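Local atomic coordinates of galactan 1,3-beta-galactosidase (Phanerochaete chrysosporium, PDB entry 7BYS), a protein that probably hydrolyses beta-1,3-galactan chains from one end as a family 43 glycoside hydrolase, and carries a calcium-binding family 35 carbohydrate-binding module. Residues L247-N252 and V292-G297; L335-T340 and S415-D420. All blocks are in the same frame, centred on the assembly; numbering follows the deposited sequence. Where two conformers were deposited one is given.

In the fold
From the N terminus the chain first builds the glycoside hydrolase propeller out of small antiparallel sheets. Interaction 1 closes a loop there: the hairpin tip at 247-252 meets 292-297 after the strands 252-259, 269-276 and 283-284, tying the propeller's last four-stranded sheet to the following two-stranded ribbon 290-293/298-301. The chain then enters the carbohydrate-binding module, where interaction 2 closes a longer loop, bringing the turn that leads into strand 339-349 against the loop between strands 405-410 and 420-426. The two loops follow one another without nesting or crossing, and the contacts, with centres about 42 Å apart, lie on opposite sides of the chain's centre, one in each domain.

Interaction 1: L247-N252 and V292-G297; sequences LPLGSN and VNVQAG
Gly250 and Gly297 bring the two backbones to 3.9 Å, CA to CA, where the type II' turn Leu249-Asn252 forms the two-residue loop of a beta hairpin in the five-bladed propeller and leans on the turn leaving strand 290-293. No direct hydrogen bond crosses; the Gly250 CA-H is directed at Gly297 O, 3.5 Å from CA. A CB on either glycine would clash with the other segment, and both have positive phi. Leu249 supplies most of the side-chain contact. Its CG lies anti to the backbone N (chi1 179°), which carries the isobutyl end over the other turn: CG packs on the Gly297 carbonyl carbon, while CD1 lies 3.8 Å from Val292 CG2. The two side chains cross obliquely, and Val294 CG2 adds a looser apolar neighbour to CD1. Ile254, on the return strand of the hairpin, touches both Leu249 and Val292 and extends this small apolar cluster. The second turn is pinned by an Asx motif, in which Ala296 N donates to Asn293 OD1 (3.0 Å) from well above the carbonyl plane. Solvent makes the polar link between the two turns. Gly297 O accepts from two waters: one, 2.8 Å away, accepts from Ser251 N, and the other accepts from Asn252 ND2 at 2.9 Å.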
# COMPACT_ATOMS: atom_id res chain seq x y z
N LEU A 247 -2.50 8.16 -7.05
CA LEU A 247 -2.56 8.30 -8.50
C LEU A 247 -3.88 8.94 -8.90
O LEU A 247 -4.94 8.48 -8.45
CB LEU A 247 -2.45 6.92 -9.15
CG LEU A 247 -2.31 6.97 -10.67
CD1 LEU A 247 -0.92 7.42 -11.07
CD2 LEU A 247 -2.62 5.60 -11.27
N PRO A 248 -3.90 9.97 -9.75
CA PRO A 248 -5.19 10.49 -10.21
C PRO A 248 -5.95 9.46 -11.03
O PRO A 248 -5.36 8.64 -11.73
CB PRO A 248 -4.81 11.71 -11.06
CG PRO A 248 -3.37 11.61 -11.31
CD PRO A 248 -2.75 10.73 -10.27
N LEU A 249 -7.28 9.48 -10.90
CA LEU A 249 -8.13 8.52 -11.62
C LEU A 249 -9.47 9.24 -11.88
O LEU A 249 -10.36 9.21 -11.04
CB LEU A 249 -8.34 7.24 -10.83
CG LEU A 249 -9.25 6.20 -11.50
CD1 LEU A 249 -8.52 5.50 -12.62
CD2 LEU A 249 -9.78 5.19 -10.50
N GLY A 250 -9.57 9.90 -13.04
CA GLY A 250 -10.79 10.63 -13.34
C GLY A 250 -11.03 11.71 -12.31
O GLY A 250 -10.12 12.46 -11.94
N SER A 251 -12.26 11.79 -11.80
CA SER A 251 -12.56 12.75 -10.75
C SER A 251 -12.19 12.24 -9.37
O SER A 251 -12.48 12.91 -8.38
CB SER A 251 -14.03 13.16 -10.79
OG SER A 251 -14.86 12.02 -10.73
N ASN A 252 -11.54 11.09 -9.29
CA ASN A 252 -11.09 10.53 -8.02
C ASN A 252 -9.60 10.22 -8.08
O ASN A 252 -8.84 10.89 -8.78
CB ASN A 252 -11.95 9.32 -7.64
CG ASN A 252 -13.44 9.66 -7.58
OD1 ASN A 252 -13.89 10.38 -6.69
ND2 ASN A 252 -14.20 9.15 -8.54
N VAL A 292 -10.50 -1.53 -12.15
CA VAL A 292 -10.12 -0.18 -12.54
C VAL A 292 -10.15 -0.09 -14.06
O VAL A 292 -9.79 -1.05 -14.76
CB VAL A 292 -8.74 0.21 -11.96
CG1 VAL A 292 -7.61 -0.61 -12.59
CG2 VAL A 292 -8.50 1.70 -12.15
N ASN A 293 -10.58 1.05 -14.57
CA ASN A 293 -10.52 1.37 -15.99
C ASN A 293 -9.73 2.67 -16.05
O ASN A 293 -10.30 3.76 -15.92
CB ASN A 293 -11.89 1.53 -16.64
CG ASN A 293 -11.81 1.76 -18.15
OD1 ASN A 293 -10.79 2.21 -18.68
ND2 ASN A 293 -12.91 1.47 -18.85
N VAL A 294 -8.41 2.55 -16.21
CA VAL A 294 -7.57 3.73 -16.13
C VAL A 294 -7.81 4.68 -17.30
O VAL A 294 -7.67 5.90 -17.17
CB VAL A 294 -6.09 3.34 -15.94
CG1 VAL A 294 -5.50 2.75 -17.21
CG2 VAL A 294 -5.29 4.53 -15.43
N GLN A 295 -8.22 4.14 -18.46
CA GLN A 295 -8.51 5.00 -19.61
C GLN A 295 -9.79 5.79 -19.41
O GLN A 295 -9.88 6.96 -19.84
CB GLN A 295 -8.59 4.15 -20.88
CG GLN A 295 -7.30 3.43 -21.25
CD GLN A 295 -7.20 2.04 -20.64
OE1 GLN A 295 -8.02 1.65 -19.81
NE2 GLN A 295 -6.19 1.29 -21.06
N ALA A 296 -10.80 5.19 -18.78
CA ALA A 296 -12.04 5.89 -18.48
C ALA A 296 -11.93 6.76 -17.24
O ALA A 296 -12.75 7.67 -17.06
CB ALA A 296 -13.20 4.90 -18.28
N GLY A 297 -10.94 6.51 -16.39
CA GLY A 297 -10.85 7.20 -15.11
C GLY A 297 -11.88 6.73 -14.11
O GLY A 297 -12.39 7.55 -13.33
O HOH W 1 -14.07 9.79 -12.90
O HOH W 2 -12.90 7.42 -10.41

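Interaction 2: L335-T340 and S415-D420; sequences LGHGGT and SNYAAD. With NAG (2-acetamido-2-deoxy-beta-D-glucopyranose), chain E.
Leu335 O accepts the backbone N-H of Ala418 at 2.8 Å, joining two loops of the CBM35 beta-sandwich beside its beta-D-galactose site, empty of sugar here, to which Asp420, Tyr334 and Arg367 belong. This is the tight part: the donor stands above the carbonyl plane, the CA-H of Tyr417 also approaches Leu335 O, and Leu335 CB packs 4.1 Å from Ala418 CB. At Gly336, which begins the type I' turn to Gly339, a CB would clash with Asn416 O. Toward solvent the fit loosens. His337 holds CG anti to its N (chi1 -165°), which sets CB over a face of the Tyr417 ring, 3.8 Å from its centroid, in a CH-pi contact; the ring planes lie 21° apart but slide past each other and barely overlap. Ser415 O sits at the imidazole edge, 3.1 Å from His337 CD2. A serine in place of Tyr417 would probably cost His337 CB its aromatic platform and leave the imidazole, with Ser415 O still at its edge, freer to turn. Asn416 ND2 donates mainly to Asn368 OD1 and only weakly to O6 of an N-acetylglucosamine of the protein's own N-glycan. Near the galactose site one water accepts from Leu335 N at 3.0 Å and lies 2.9 Å from Asp420 OD1.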
# COMPACT_ATOMS: atom_id res chain seq x y z
N LEU A 335 -10.79 -20.34 17.88
CA LEU A 335 -10.58 -21.09 16.65
C LEU A 335 -9.14 -21.55 16.60
O LEU A 335 -8.23 -20.85 17.04
CB LEU A 335 -10.85 -20.21 15.43
CG LEU A 335 -12.32 -20.00 15.11
CD1 LEU A 335 -12.44 -18.97 13.98
CD2 LEU A 335 -13.02 -21.32 14.75
N GLY A 336 -8.94 -22.72 16.02
CA GLY A 336 -7.67 -23.41 16.14
C GLY A 336 -7.58 -24.05 17.50
O GLY A 336 -8.45 -23.90 18.35
N HIS A 337 -6.48 -24.77 17.72
CA HIS A 337 -6.25 -25.44 18.98
C HIS A 337 -7.48 -26.24 19.40
O HIS A 337 -7.97 -26.15 20.53
CB HIS A 337 -5.84 -24.43 20.06
CG HIS A 337 -5.25 -25.05 21.29
ND1 HIS A 337 -6.03 -25.58 22.30
CD2 HIS A 337 -3.97 -25.21 21.68
CE1 HIS A 337 -5.24 -26.05 23.25
NE2 HIS A 337 -3.99 -25.84 22.90
N GLY A 338 -8.04 -26.98 18.44
CA GLY A 338 -9.18 -27.83 18.70
C GLY A 338 -10.55 -27.21 18.47
O GLY A 338 -11.56 -27.88 18.73
N GLY A 339 -10.64 -25.98 17.99
CA GLY A 339 -11.92 -25.35 17.69
C GLY A 339 -12.03 -25.02 16.22
O GLY A 339 -11.06 -24.55 15.62
N THR A 340 -13.20 -25.29 15.63
CA THR A 340 -13.43 -25.00 14.22
C THR A 340 -14.76 -24.30 14.03
O THR A 340 -15.63 -24.32 14.90
CB THR A 340 -13.43 -26.29 13.36
OG1 THR A 340 -14.50 -27.15 13.78
CG2 THR A 340 -12.12 -27.02 13.47
N SER A 415 -2.34 -26.16 15.68
CA SER A 415 -2.06 -26.17 17.11
C SER A 415 -2.25 -24.80 17.74
O SER A 415 -2.66 -24.71 18.90
CB SER A 415 -0.61 -26.64 17.32
OG SER A 415 -0.39 -26.98 18.67
N ASN A 416 -1.97 -23.74 16.99
CA ASN A 416 -2.09 -22.38 17.47
C ASN A 416 -3.51 -21.87 17.30
O ASN A 416 -4.27 -22.34 16.45
CB ASN A 416 -1.14 -21.48 16.67
CG ASN A 416 -1.34 -21.61 15.16
OD1 ASN A 416 -1.33 -22.71 14.61
ND2 ASN A 416 -1.52 -20.48 14.48
N TYR A 417 -3.87 -20.88 18.11
CA TYR A 417 -5.15 -20.20 17.94
C TYR A 417 -5.11 -19.28 16.73
O TYR A 417 -4.16 -18.49 16.56
CB TYR A 417 -5.48 -19.38 19.18
CG TYR A 417 -5.95 -20.20 20.36
CD1 TYR A 417 -7.21 -20.78 20.36
CD2 TYR A 417 -5.13 -20.39 21.46
CE1 TYR A 417 -7.64 -21.53 21.44
CE2 TYR A 417 -5.56 -21.14 22.54
CZ TYR A 417 -6.81 -21.70 22.53
OH TYR A 417 -7.23 -22.45 23.61
N ALA A 418 -6.14 -19.37 15.89
CA ALA A 418 -6.34 -18.42 14.80
C ALA A 418 -6.91 -17.12 15.35
O ALA A 418 -7.23 -17.01 16.54
CB ALA A 418 -7.31 -18.99 13.76
N ALA A 419 -7.03 -16.12 14.49
CA ALA A 419 -7.72 -14.92 14.92
C ALA A 419 -9.22 -15.17 15.02
O ALA A 419 -9.75 -16.16 14.51
CB ALA A 419 -7.46 -13.76 13.94
N ASP A 420 -9.91 -14.27 15.72
CA ASP A 420 -11.36 -14.36 15.83
C ASP A 420 -12.02 -14.00 14.50
O ASP A 420 -11.73 -12.95 13.92
CB ASP A 420 -11.86 -13.42 16.93
CG ASP A 420 -11.34 -13.80 18.31
OD1 ASP A 420 -10.95 -14.97 18.50
OD2 ASP A 420 -11.33 -12.92 19.20
C1 NAG E . 1.03 -19.04 12.21
C2 NAG E . 2.50 -18.96 11.83
C3 NAG E . 3.38 -19.35 12.97
C4 NAG E . 3.09 -18.55 14.21
C5 NAG E . 1.62 -18.66 14.60
C6 NAG E . 1.35 -17.73 15.74
C7 NAG E . 3.19 -19.33 9.39
C8 NAG E . 3.43 -20.26 8.19
N2 NAG E . 2.72 -19.88 10.66
O3 NAG E . 4.76 -19.13 12.57
O4 NAG E . 3.87 -19.04 15.30
O5 NAG E . 0.75 -18.28 13.48
O6 NAG E . 0.02 -17.88 16.16
O7 NAG E . 3.40 -18.17 9.29
O HOH W 3 -9.69 -17.51 17.78